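Side-chain contacts in uncharacterized protein MG027 (Mycoplasma genitalium, PDB 1Q8C), which is of unknown function but has an all-helical fold resembling that of NusB proteins, RNA-binding factors of transcription antitermination: residues A[58-63]-A[106-111]; A[122-127]-A[146-151]; A[70-75]-A[101-106]; A[18-23]-A[51-56]. One frame throughout, in Å; residues are numbered along the deposited sequence.

Contact 1. Residues A[58-63]-A[106-111]. With NA (sodium ion), chain K.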
loop_
_atom_site.group_PDB
_atom_site.type_symbol
_atom_site.label_atom_id
_atom_site.label_comp_id
_atom_site.label_asym_id
_atom_site.label_seq_id
_atom_site.Cartn_x
_atom_site.Cartn_y
_atom_site.Cartn_z
ATOM N N LYS A 58 -7.902 -4.741 -8.878
ATOM C CA LYS A 58 -8.944 -5.380 -8.075
ATOM C C LYS A 58 -8.395 -6.543 -7.268
ATOM O O LYS A 58 -8.926 -6.864 -6.198
ATOM C CB LYS A 58 -10.078 -5.894 -8.996
ATOM C CG LYS A 58 -11.032 -4.782 -9.495
ATOM C CD LYS A 58 -11.864 -5.230 -10.729
ATOM C CE LYS A 58 -12.660 -4.070 -11.325
ATOM N NZ LYS A 58 -13.631 -4.467 -12.420
ATOM N N LEU A 59 -7.336 -7.173 -7.765
ATOM C CA LEU A 59 -6.735 -8.288 -7.018
ATOM C C LEU A 59 -5.907 -7.737 -5.847
ATOM O O LEU A 59 -5.854 -8.358 -4.796
ATOM C CB LEU A 59 -5.871 -9.168 -7.919
ATOM C CG LEU A 59 -5.999 -10.699 -8.090
ATOM C CD1 LEU A 59 -4.650 -11.375 -7.785
ATOM C CD2 LEU A 59 -7.175 -11.381 -7.329
ATOM N N ILE A 60 -5.283 -6.577 -6.027
ATOM C CA ILE A 60 -4.543 -5.907 -4.940
ATOM C C ILE A 60 -5.517 -5.506 -3.822
ATOM O O ILE A 60 -5.247 -5.717 -2.646
ATOM C CB ILE A 60 -3.768 -4.640 -5.473
ATOM C CG1 ILE A 60 -2.666 -5.068 -6.439
ATOM C CG2 ILE A 60 -3.141 -3.811 -4.308
ATOM C CD1 ILE A 60 -1.994 -3.929 -7.229
ATOM N N VAL A 61 -6.641 -4.915 -4.203
ATOM C CA VAL A 61 -7.635 -4.435 -3.252
ATOM C C VAL A 61 -8.305 -5.589 -2.507
ATOM O O VAL A 61 -8.729 -5.453 -1.365
ATOM C CB VAL A 61 -8.682 -3.583 -3.979
ATOM C CG1 VAL A 61 -9.943 -3.350 -3.100
ATOM C CG2 VAL A 61 -8.028 -2.275 -4.416
ATOM N N LYS A 62 -8.384 -6.726 -3.166
ATOM C CA LYS A 62 -8.926 -7.926 -2.584
ATOM C C LYS A 62 -7.964 -8.456 -1.497
ATOM O O LYS A 62 -8.404 -8.818 -0.411
ATOM C CB LYS A 62 -9.208 -8.970 -3.688
ATOM C CG LYS A 62 -9.536 -10.401 -3.197
ATOM C CD LYS A 62 -10.358 -11.220 -4.220
ATOM C CE LYS A 62 -11.192 -12.334 -3.551
ATOM N NZ LYS A 62 -10.449 -13.600 -3.271
ATOM N N ALA A 63 -6.672 -8.502 -1.792
ATOM C CA ALA A 63 -5.668 -8.925 -0.823
ATOM C C ALA A 63 -5.655 -7.963 0.376
ATOM O O ALA A 63 -5.583 -8.400 1.532
ATOM C CB ALA A 63 -4.313 -8.988 -1.487
ATOM N N VAL A 106 2.340 2.066 2.046
ATOM C CA VAL A 106 2.930 0.825 2.553
ATOM C C VAL A 106 1.914 -0.343 2.463
ATOM O O VAL A 106 2.272 -1.440 2.084
ATOM C CB VAL A 106 3.438 0.954 4.006
ATOM C CG1 VAL A 106 3.851 -0.421 4.542
ATOM C CG2 VAL A 106 4.637 1.908 4.088
ATOM N N LEU A 107 0.662 -0.115 2.817
ATOM C CA LEU A 107 -0.339 -1.183 2.709
ATOM C C LEU A 107 -0.560 -1.630 1.273
ATOM O O LEU A 107 -0.923 -2.778 1.035
ATOM C CB LEU A 107 -1.665 -0.734 3.307
ATOM C CG LEU A 107 -1.607 -0.637 4.826
ATOM C CD1 LEU A 107 -2.749 0.211 5.332
ATOM C CD2 LEU A 107 -1.640 -2.023 5.428
ATOM N N CYS A 108 -0.345 -0.740 0.310
ATOM C CA CYS A 108 -0.547 -1.107 -1.092
ATOM C C CYS A 108 0.543 -2.079 -1.521
ATOM O O CYS A 108 0.267 -3.058 -2.198
ATOM C CB CYS A 108 -0.603 0.134 -1.998
ATOM S SG CYS A 108 -0.783 -0.194 -3.794
ATOM N N ALA A 109 1.775 -1.804 -1.093
ATOM C CA ALA A 109 2.943 -2.634 -1.384
ATOM C C ALA A 109 2.823 -4.051 -0.807
ATOM O O ALA A 109 3.196 -5.041 -1.460
ATOM C CB ALA A 109 4.209 -1.952 -0.835
ATOM N N LEU A 110 2.348 -4.120 0.434
ATOM C CA LEU A 110 2.042 -5.381 1.104
ATOM C C LEU A 110 0.942 -6.125 0.366
ATOM O O LEU A 110 1.011 -7.335 0.187
ATOM C CB LEU A 110 1.554 -5.124 2.532
ATOM C CG LEU A 110 2.549 -4.491 3.508
ATOM C CD1 LEU A 110 1.933 -4.194 4.861
ATOM C CD2 LEU A 110 3.688 -5.435 3.689
ATOM N N SER A 111 -0.083 -5.387 -0.041
ATOM C CA SER A 111 -1.236 -5.971 -0.714
ATOM C C SER A 111 -0.821 -6.509 -2.058
ATOM O O SER A 111 -1.298 -7.556 -2.467
ATOM C CB SER A 111 -2.348 -4.931 -0.900
ATOM O OG SER A 111 -2.745 -4.386 0.344
HETATM NA NA NA K . -11.486 -6.222 -5.391
HETATM O O HOH W 1 -13.144 -4.778 -6.536
#
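Ser111 meets Ile60 where helix 55-81 crosses helix 100-116 steeply, the axes of the two short segments approaching to 8.8 Å at 103°. Ser111 CB lies 3.5 Å from Ile60 O and 3.7 Å from Ile60 CG2, resting on both the carbonyl oxygen and the methyl branch. At the tip, Ser111 OG turns back along its own helix: chi1 of -58° sets it anti to the carbonyl carbon and over the preceding turn, where it donates a short bond of 2.5 Å to Leu107 O. That carbonyl oxygen also accepts Ser111 N, the two donors arriving from opposite faces of its plane. Serine suits this buried place because it is small and consumes its own hydroxyl within the helix. Ile60 CG2 also reaches Cys108 SG at 4.3 Å, a soft apolar contact one turn earlier. Alanine is apt at position 63: with nothing beyond CB it lets the backbones come together, the CA atoms of Ala63 and Ser111 being 5.3 Å apart. On another side of helix 55-81, Lys58 O binds a sodium ion at 2.8 Å, together with a water. This is core packing of the all-helical, NusB-like fold: Ile60 packs on Val21, and Cys108 on Val21 and Val22, so the crossing is buried, with helix 14-28 packed on it and helix 36-45 against Val61 of helix 55-81.

Contact 2. Residues A[122-127]-A[146-151]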
loop_
_atom_site.group_PDB
_atom_site.type_symbol
_atom_site.label_atom_id
_atom_site.label_comp_id
_atom_site.label_asym_id
_atom_site.label_seq_id
_atom_site.Cartn_x
_atom_site.Cartn_y
_atom_site.Cartn_z
ATOM N N LEU A 122 11.330 -3.694 -7.155
ATOM C CA LEU A 122 10.336 -2.980 -7.953
ATOM C C LEU A 122 9.311 -2.268 -7.066
ATOM O O LEU A 122 8.964 -1.124 -7.343
ATOM C CB LEU A 122 9.609 -3.920 -8.940
ATOM C CG LEU A 122 8.543 -3.267 -9.834
ATOM C CD1 LEU A 122 9.154 -2.140 -10.602
ATOM C CD2 LEU A 122 7.925 -4.252 -10.814
ATOM N N LEU A 123 8.845 -2.948 -6.014
ATOM C CA LEU A 123 7.850 -2.419 -5.074
ATOM C C LEU A 123 8.373 -1.178 -4.353
ATOM O O LEU A 123 7.683 -0.153 -4.266
ATOM C CB LEU A 123 7.460 -3.490 -4.034
ATOM C CG LEU A 123 6.577 -4.652 -4.498
ATOM C CD1 LEU A 123 6.531 -5.760 -3.503
ATOM C CD2 LEU A 123 5.191 -4.167 -4.741
ATOM N N ILE A 124 9.595 -1.262 -3.844
ATOM C CA ILE A 124 10.194 -0.134 -3.144
ATOM C C ILE A 124 10.388 1.061 -4.081
ATOM O O ILE A 124 9.957 2.161 -3.764
ATOM C CB ILE A 124 11.531 -0.536 -2.431
ATOM C CG1 ILE A 124 11.233 -1.438 -1.221
ATOM C CG2 ILE A 124 12.317 0.717 -1.986
ATOM C CD1 ILE A 124 12.466 -2.127 -0.632
ATOM N N SER A 125 11.006 0.870 -5.235
ATOM C CA SER A 125 11.246 2.020 -6.110
ATOM C C SER A 125 9.920 2.664 -6.433
ATOM O O SER A 125 9.740 3.868 -6.266
ATOM C CB SER A 125 11.961 1.618 -7.388
ATOM O OG SER A 125 11.135 0.796 -8.164
ATOM N N GLU A 126 8.959 1.834 -6.827
ATOM C CA GLU A 126 7.629 2.316 -7.144
ATOM C C GLU A 126 7.005 3.076 -5.977
ATOM O O GLU A 126 6.347 4.073 -6.168
ATOM C CB GLU A 126 6.709 1.161 -7.524
ATOM C CG GLU A 126 5.973 1.416 -8.812
ATOM C CD GLU A 126 6.842 1.127 -9.981
ATOM O OE1 GLU A 126 7.489 0.068 -9.934
ATOM O OE2 GLU A 126 6.908 1.947 -10.919
ATOM N N ALA A 127 7.205 2.600 -4.764
ATOM C CA ALA A 127 6.595 3.226 -3.596
ATOM C C ALA A 127 7.162 4.623 -3.390
ATOM O O ALA A 127 6.444 5.552 -3.013
ATOM C CB ALA A 127 6.857 2.380 -2.353
ATOM N N LEU A 146 12.420 -4.372 5.506
ATOM C CA LEU A 146 12.036 -5.367 6.511
ATOM C C LEU A 146 10.649 -6.017 6.297
ATOM O O LEU A 146 10.497 -7.200 6.596
ATOM C CB LEU A 146 12.126 -4.759 7.919
ATOM C CG LEU A 146 13.569 -4.583 8.424
ATOM C CD1 LEU A 146 13.731 -3.255 9.154
ATOM C CD2 LEU A 146 14.025 -5.758 9.324
ATOM N N LEU A 147 9.657 -5.280 5.782
ATOM C CA LEU A 147 8.302 -5.836 5.640
ATOM C C LEU A 147 8.041 -6.676 4.390
ATOM O O LEU A 147 7.168 -7.536 4.426
ATOM C CB LEU A 147 7.211 -4.742 5.760
ATOM C CG LEU A 147 6.896 -4.287 7.201
ATOM C CD1 LEU A 147 5.916 -3.135 7.252
ATOM C CD2 LEU A 147 6.359 -5.425 8.053
ATOM N N ASP A 148 8.766 -6.430 3.298
ATOM C CA ASP A 148 8.578 -7.186 2.054
ATOM C C ASP A 148 9.605 -8.303 2.006
ATOM O O ASP A 148 10.671 -8.192 2.618
ATOM C CB ASP A 148 8.787 -6.292 0.813
ATOM C CG ASP A 148 7.649 -5.304 0.563
ATOM O OD1 ASP A 148 7.960 -4.152 0.158
ATOM O OD2 ASP A 148 6.430 -5.596 0.677
ATOM N N LYS A 149 9.292 -9.353 1.248
ATOM C CA LYS A 149 10.214 -10.462 0.960
ATOM C C LYS A 149 10.946 -10.213 -0.380
ATOM O O LYS A 149 10.309 -9.853 -1.387
ATOM C CB LYS A 149 9.451 -11.801 0.884
ATOM C CG LYS A 149 8.404 -11.839 -0.251
ATOM C CD LYS A 149 7.570 -13.138 -0.390
ATOM C CE LYS A 149 6.303 -12.890 -1.285
ATOM N NZ LYS A 149 6.588 -12.728 -2.732
ATOM N N LEU A 150 12.270 -10.381 -0.389
ATOM C CA LEU A 150 13.030 -10.424 -1.644
ATOM C C LEU A 150 12.991 -11.891 -2.014
ATOM O O LEU A 150 13.253 -12.738 -1.158
ATOM C CB LEU A 150 14.483 -9.938 -1.451
ATOM C CG LEU A 150 15.455 -9.685 -2.637
ATOM C CD1 LEU A 150 14.797 -9.280 -3.943
ATOM C CD2 LEU A 150 16.508 -8.633 -2.257
ATOM N N LEU A 151 12.673 -12.187 -3.274
ATOM C CA LEU A 151 12.367 -13.556 -3.714
ATOM C C LEU A 151 13.602 -14.459 -3.689
ATOM O O LEU A 151 14.246 -14.740 -4.708
ATOM C CB LEU A 151 11.720 -13.562 -5.121
ATOM C CG LEU A 151 10.759 -12.432 -5.535
ATOM C CD1 LEU A 151 10.454 -12.483 -7.042
ATOM C CD2 LEU A 151 9.471 -12.429 -4.747
ATOM O OXT LEU A 151 14.023 -14.953 -2.630
#
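Only van der Waals contacts join Asp148 to Leu123 and Ile124, across the face of helix 120-133 that the C-terminal tail passes. Asp148 points its carboxylate at the helix, and the two oxygens divide the work: OD2 lies 4.2 Å from Leu123 CD1, the two side chains meeting at a slant, while OD1 lies 4.5 Å from Ile124 CG1. With chi1 of -73°, Leu123 holds its CG anti to the carbonyl carbon and directs CD1 toward the tail, while CD2 packs on Ala109; Ile124 sets out more to the flank, its CG1 branch giving the weaker contact. Together they give the acid a light apolar contact. An acid is less expected there, although Gln113, Lys120 and Thr143 also touch it. The setting is an all-helical, NusB-like fold in which the irregular tail runs back past helix 120-133 and helix 100-116, Leu147 reaching Ile75 of helix 55-81. Within helix 120-133, Ser125 OG donates a hydrogen bond to Leu122 O over 3.0 Å, from above the carbonyl plane and 38° out of it, and Glu126 N approaches the same oxygen from that same face. A further hydrogen bond, between Glu126 OE2 and Thr15 OG1, links this helix to helix 14-28.

Contact 3. Residues A[70-75]-A[101-106]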
loop_
_atom_site.group_PDB
_atom_site.type_symbol
_atom_site.label_atom_id
_atom_site.label_comp_id
_atom_site.label_asym_id
_atom_site.label_seq_id
_atom_site.Cartn_x
_atom_site.Cartn_y
_atom_site.Cartn_z
ATOM N N SER A 70 -3.852 -7.704 9.787
ATOM C CA SER A 70 -2.480 -8.194 9.931
ATOM C C SER A 70 -1.452 -7.214 9.403
ATOM O O SER A 70 -0.424 -7.000 10.024
ATOM C CB SER A 70 -2.293 -9.494 9.171
ATOM O OG SER A 70 -3.285 -10.413 9.543
ATOM N N PHE A 71 -1.713 -6.670 8.220
ATOM C CA PHE A 71 -0.829 -5.671 7.622
ATOM C C PHE A 71 -0.657 -4.488 8.585
ATOM O O PHE A 71 0.453 -4.064 8.862
ATOM C CB PHE A 71 -1.391 -5.188 6.267
ATOM C CG PHE A 71 -1.316 -6.216 5.135
ATOM C CD1 PHE A 71 -1.960 -5.970 3.940
ATOM C CD2 PHE A 71 -0.599 -7.395 5.260
ATOM C CE1 PHE A 71 -1.891 -6.877 2.887
ATOM C CE2 PHE A 71 -0.528 -8.300 4.202
ATOM C CZ PHE A 71 -1.181 -8.035 3.020
ATOM N N GLN A 72 -1.760 -3.978 9.115
ATOM C CA GLN A 72 -1.712 -2.844 10.032
ATOM C C GLN A 72 -0.892 -3.181 11.272
ATOM O O GLN A 72 -0.151 -2.346 11.766
ATOM C CB GLN A 72 -3.124 -2.425 10.443
ATOM C CG GLN A 72 -3.970 -1.828 9.309
ATOM C CD GLN A 72 -3.965 -0.305 9.308
ATOM O OE1 GLN A 72 -2.899 0.314 9.378
ATOM N NE2 GLN A 72 -5.155 0.300 9.228
ATOM N N LYS A 73 -1.028 -4.405 11.771
ATOM C CA LYS A 73 -0.221 -4.866 12.894
ATOM C C LYS A 73 1.259 -4.919 12.535
ATOM O O LYS A 73 2.082 -4.325 13.235
ATOM C CB LYS A 73 -0.685 -6.236 13.373
ATOM C CG LYS A 73 -1.097 -6.284 14.846
ATOM C CD LYS A 73 -2.298 -5.393 15.164
ATOM C CE LYS A 73 -2.839 -5.636 16.594
ATOM N NZ LYS A 73 -4.193 -5.010 16.824
ATOM N N LYS A 74 1.598 -5.630 11.460
ATOM C CA LYS A 74 2.991 -5.751 11.010
ATOM C C LYS A 74 3.666 -4.389 10.879
ATOM O O LYS A 74 4.816 -4.216 11.275
ATOM C CB LYS A 74 3.075 -6.493 9.679
ATOM C CG LYS A 74 2.887 -7.995 9.799
ATOM C CD LYS A 74 2.719 -8.636 8.427
ATOM C CE LYS A 74 1.928 -9.949 8.497
ATOM N NZ LYS A 74 1.621 -10.481 7.117
ATOM N N ILE A 75 2.942 -3.428 10.321
ATOM C CA ILE A 75 3.416 -2.053 10.255
ATOM C C ILE A 75 3.647 -1.510 11.675
ATOM O O ILE A 75 4.775 -1.212 12.041
ATOM C CB ILE A 75 2.400 -1.203 9.470
ATOM C CG1 ILE A 75 2.506 -1.550 7.986
ATOM C CG2 ILE A 75 2.628 0.281 9.709
ATOM C CD1 ILE A 75 1.280 -1.229 7.183
ATOM N N LEU A 101 -1.173 8.751 4.611
ATOM C CA LEU A 101 -0.843 8.573 3.207
ATOM C C LEU A 101 0.331 7.622 3.098
ATOM O O LEU A 101 0.302 6.720 2.287
ATOM C CB LEU A 101 -0.523 9.905 2.527
ATOM C CG LEU A 101 -0.122 9.913 1.044
ATOM C CD1 LEU A 101 -1.125 9.179 0.172
ATOM C CD2 LEU A 101 -0.012 11.357 0.593
ATOM N N THR A 102 1.350 7.805 3.928
ATOM C CA THR A 102 2.518 6.920 3.902
ATOM C C THR A 102 2.111 5.516 4.295
ATOM O O THR A 102 2.640 4.548 3.759
ATOM C CB THR A 102 3.638 7.390 4.849
ATOM O OG1 THR A 102 3.210 7.249 6.213
ATOM C CG2 THR A 102 3.949 8.872 4.664
ATOM N N THR A 103 1.159 5.406 5.216
ATOM C CA THR A 103 0.600 4.105 5.577
ATOM C C THR A 103 -0.114 3.486 4.360
ATOM O O THR A 103 0.063 2.320 4.076
ATOM C CB THR A 103 -0.384 4.207 6.789
ATOM O OG1 THR A 103 0.294 4.697 7.954
ATOM C CG2 THR A 103 -0.866 2.830 7.219
ATOM N N ALA A 104 -0.899 4.277 3.632
ATOM C CA ALA A 104 -1.673 3.767 2.493
ATOM C C ALA A 104 -0.739 3.257 1.400
ATOM O O ALA A 104 -1.024 2.259 0.739
ATOM C CB ALA A 104 -2.606 4.865 1.946
ATOM N N VAL A 105 0.378 3.964 1.221
ATOM C CA VAL A 105 1.426 3.542 0.303
ATOM C C VAL A 105 2.053 2.209 0.754
ATOM O O VAL A 105 2.269 1.322 -0.065
ATOM C CB VAL A 105 2.549 4.585 0.193
ATOM C CG1 VAL A 105 3.752 3.990 -0.568
ATOM C CG2 VAL A 105 2.042 5.858 -0.470
ATOM N N VAL A 106 2.340 2.066 2.046
ATOM C CA VAL A 106 2.930 0.825 2.553
ATOM C C VAL A 106 1.914 -0.343 2.463
ATOM O O VAL A 106 2.272 -1.440 2.084
ATOM C CB VAL A 106 3.438 0.954 4.006
ATOM C CG1 VAL A 106 3.851 -0.421 4.542
ATOM C CG2 VAL A 106 4.637 1.908 4.088
#
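Thr103 and Val106, one helical turn apart on helix 100-116, receive Gln72 and Ile75 of helix 55-81. Taken in sequence order, Thr103 comes first. The methyl Thr103 CG2 is met by Gln72 OE1 at 3.9 Å, the glutamine chain lying roughly perpendicular to the threonine. The glutamine gets there by a bend, chi2 of -97°, which swings the amide round toward the other helix although the side chain sets out along a different course; its long, flexible chain suits a place at the border of the packed area. Threonine is equally apt, since its two branches do separate jobs: CG2 faces the neighbour, anti to the backbone N, while OG1 is bonded to the carbonyl oxygen of Asp99, just before the helix. Asp99 also takes the backbone N of Thr102 with its carboxylate, tying down the first turn. Ala104 and Val105 come next and turn to other partners, the small alanine fitting against Ile25 and Phe26. Val106 returns to the contact. Val106 CG1 lies 3.8 Å from Ile75 CD1 and 3.9 Å from Ile75 CG1, the two chains running antiparallel alongside one another. CG1 stands anti to the backbone N (chi1 172°), the position facing Ile75, and two beta-branched residues give a compact apolar join. In this core packing of the NusB-like fold, helix 100-116 is flanked by several helices: helix 55-81 on this face, helix 14-28 against Ala104 and Val105, and helix 120-133 against Thr102 and Val105, whose partners there include Met131.

Contact 4. Residues A[18-23]-A[51-56]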
loop_
_atom_site.group_PDB
_atom_site.type_symbol
_atom_site.label_atom_id
_atom_site.label_comp_id
_atom_site.label_asym_id
_atom_site.label_seq_id
_atom_site.Cartn_x
_atom_site.Cartn_y
_atom_site.Cartn_z
ATOM N N ARG A 18 -1.195 1.780 -9.595
ATOM C CA ARG A 18 -0.805 1.743 -8.204
ATOM C C ARG A 18 -1.289 2.993 -7.461
ATOM O O ARG A 18 -1.831 2.886 -6.371
ATOM C CB ARG A 18 0.716 1.591 -8.113
ATOM C CG ARG A 18 1.225 0.190 -8.405
ATOM C CD ARG A 18 2.726 0.040 -8.207
ATOM N NE ARG A 18 3.183 -1.283 -8.626
ATOM C CZ ARG A 18 3.733 -1.583 -9.807
ATOM N NH1 ARG A 18 3.973 -0.646 -10.717
ATOM N NH2 ARG A 18 4.046 -2.852 -10.070
ATOM N N ILE A 19 -1.122 4.174 -8.045
ATOM C CA ILE A 19 -1.590 5.427 -7.417
ATOM C C ILE A 19 -3.098 5.365 -7.131
ATOM O O ILE A 19 -3.550 5.754 -6.057
ATOM C CB ILE A 19 -1.189 6.667 -8.275
ATOM C CG1 ILE A 19 0.335 6.894 -8.202
ATOM C CG2 ILE A 19 -1.907 7.907 -7.807
ATOM C CD1 ILE A 19 0.914 7.910 -9.216
ATOM N N ALA A 20 -3.868 4.818 -8.073
ATOM C CA ALA A 20 -5.307 4.650 -7.887
ATOM C C ALA A 20 -5.668 3.771 -6.677
ATOM O O ALA A 20 -6.636 4.042 -5.980
ATOM C CB ALA A 20 -5.960 4.102 -9.177
ATOM N N VAL A 21 -4.894 2.729 -6.412
ATOM C CA VAL A 21 -5.141 1.873 -5.258
ATOM C C VAL A 21 -4.773 2.623 -3.972
ATOM O O VAL A 21 -5.530 2.647 -2.994
ATOM C CB VAL A 21 -4.365 0.572 -5.414
ATOM C CG1 VAL A 21 -4.618 -0.345 -4.248
ATOM C CG2 VAL A 21 -4.795 -0.125 -6.728
ATOM N N VAL A 22 -3.617 3.275 -3.987
ATOM C CA VAL A 22 -3.161 4.053 -2.841
ATOM C C VAL A 22 -4.195 5.101 -2.408
ATOM O O VAL A 22 -4.525 5.235 -1.223
ATOM C CB VAL A 22 -1.835 4.752 -3.169
ATOM C CG1 VAL A 22 -1.510 5.823 -2.117
ATOM C CG2 VAL A 22 -0.696 3.729 -3.239
ATOM N N GLU A 23 -4.706 5.856 -3.366
ATOM C CA GLU A 23 -5.673 6.904 -3.061
ATOM C C GLU A 23 -6.936 6.283 -2.473
ATOM O O GLU A 23 -7.510 6.813 -1.534
ATOM C CB GLU A 23 -6.008 7.745 -4.299
ATOM C CG GLU A 23 -5.733 9.237 -4.165
ATOM C CD GLU A 23 -5.876 9.793 -2.748
ATOM O OE1 GLU A 23 -6.927 10.429 -2.463
ATOM O OE2 GLU A 23 -4.927 9.621 -1.918
ATOM N N ARG A 51 -10.049 6.154 -14.542
ATOM C CA ARG A 51 -9.363 5.094 -13.780
ATOM C C ARG A 51 -9.354 3.753 -14.511
ATOM O O ARG A 51 -8.378 3.000 -14.427
ATOM C CB ARG A 51 -9.961 4.979 -12.376
ATOM C CG ARG A 51 -9.544 6.149 -11.462
ATOM C CD ARG A 51 -10.393 6.330 -10.196
ATOM N NE ARG A 51 -9.856 7.345 -9.280
ATOM C CZ ARG A 51 -10.573 8.009 -8.373
ATOM N NH1 ARG A 51 -11.870 7.777 -8.253
ATOM N NH2 ARG A 51 -9.997 8.899 -7.557
ATOM N N GLN A 52 -10.427 3.463 -15.241
ATOM C CA GLN A 52 -10.502 2.256 -16.046
ATOM C C GLN A 52 -9.993 1.083 -15.218
ATOM O O GLN A 52 -9.104 0.357 -15.653
ATOM C CB GLN A 52 -9.650 2.405 -17.319
ATOM C CG GLN A 52 -9.634 3.798 -17.945
ATOM C CD GLN A 52 -8.544 3.938 -19.015
ATOM O OE1 GLN A 52 -8.415 3.068 -19.895
ATOM N NE2 GLN A 52 -7.763 5.032 -18.948
ATOM N N LEU A 53 -10.545 0.919 -14.015
ATOM C CA LEU A 53 -10.019 -0.046 -13.059
ATOM C C LEU A 53 -10.025 -1.429 -13.638
ATOM O O LEU A 53 -11.065 -1.877 -14.090
ATOM C CB LEU A 53 -10.869 -0.063 -11.781
ATOM C CG LEU A 53 -10.498 0.718 -10.522
ATOM C CD1 LEU A 53 -9.349 1.705 -10.634
ATOM C CD2 LEU A 53 -11.716 1.404 -9.981
ATOM N N ASN A 54 -8.893 -2.133 -13.571
ATOM C CA ASN A 54 -8.785 -3.456 -14.178
ATOM C C ASN A 54 -8.664 -4.557 -13.133
ATOM O O ASN A 54 -8.623 -4.279 -11.918
ATOM C CB ASN A 54 -7.637 -3.517 -15.226
ATOM C CG ASN A 54 -6.239 -3.410 -14.613
ATOM O OD1 ASN A 54 -6.074 -3.322 -13.399
ATOM N ND2 ASN A 54 -5.221 -3.421 -15.476
ATOM N N GLU A 55 -8.644 -5.803 -13.590
ATOM C CA GLU A 55 -8.567 -6.939 -12.678
ATOM C C GLU A 55 -7.240 -6.948 -11.889
ATOM O O GLU A 55 -7.231 -7.356 -10.746
ATOM C CB GLU A 55 -8.814 -8.253 -13.423
ATOM C CG GLU A 55 -10.263 -8.441 -13.943
ATOM C CD GLU A 55 -11.314 -8.437 -12.832
ATOM O OE1 GLU A 55 -12.503 -8.194 -13.129
ATOM O OE2 GLU A 55 -10.956 -8.670 -11.650
ATOM N N TRP A 56 -6.147 -6.464 -12.471
ATOM C CA TRP A 56 -4.864 -6.404 -11.758
ATOM C C TRP A 56 -5.008 -5.586 -10.441
ATOM O O TRP A 56 -4.603 -6.024 -9.386
ATOM C CB TRP A 56 -3.765 -5.822 -12.674
ATOM C CG TRP A 56 -2.372 -5.888 -12.100
ATOM C CD1 TRP A 56 -1.551 -6.975 -12.074
ATOM C CD2 TRP A 56 -1.641 -4.824 -11.449
ATOM N NE1 TRP A 56 -0.367 -6.658 -11.452
ATOM C CE2 TRP A 56 -0.393 -5.349 -11.059
ATOM C CE3 TRP A 56 -1.919 -3.479 -11.153
ATOM C CZ2 TRP A 56 0.567 -4.590 -10.400
ATOM C CZ3 TRP A 56 -0.953 -2.727 -10.496
ATOM C CH2 TRP A 56 0.266 -3.286 -10.134
#
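Arg18 and Trp56 make the main touch, the far corner of the indole approaching the guanidinium from over one face. Trp56 CH2 stands 3.5 Å above the guanidinium plane, offset toward its rim, and lies 3.8 Å from both Arg18 NE and Arg18 NH2. The two planes are 87° apart, so this is a perpendicular meeting and not a parallel stack. Lower on the arginine, Arg18 CG sits at the edge of the ring and in its plane, 4.0 Å from Trp56 CH2. An arginine fits because its aliphatic CG can meet the ring edge while the flat head presents a face to the ring's corner. The second touch is lighter: Ala20 CB meets Leu53 CD1 at 4.4 Å, the methyl of a small residue against a methyl branch of a bulky one from the loop.

Further out, a salt bridge from Arg18 NE to Glu112 fixes the head, and Glu112 also touches the indole. Trp56 is stacked on the ring of His116, whose NE2 is bonded to Trp56 O, and Arg14 adds a cation-pi contact. The loop is held by Leu53 N bonding to Asp47 OD1. Asn54, at the N-cap of helix 55-81, uses OD1 to take the backbone N of Gln57; chi1 of 69° turns the amide oxygen over the first turn, a role for which asparagine is well suited. Glu23 and Arg51 carry opposite charges, but Glu23 OE1 and Arg51 NH2 remain 6.1 Å apart. Helix 14-28 thereby packs against the capped start of the long helix 55-81, within an all-helical fold that resembles NusB proteins.

From the N terminus, contact 4 closes first: helix 14-28 is met by residues 51-56, so the loop between them encloses helix 36-45 and ends where helix 55-81 begins. Contact 1 then opens on that long helix and closes on helix 100-116. Contact 3 is nested inside it, joining the same two helices through a later part of 55-81 and an earlier part of 100-116; the two share Val106, and Leu107 packs against Phe71 and Ile75 between them. Contact 2 follows in series and brings the C-terminal tail back to helix 120-133. No two loops cross. Helix 100-116 lies at the centre, since Val21 and Val22 link contact 4 to it and Leu123 packs on Ala109.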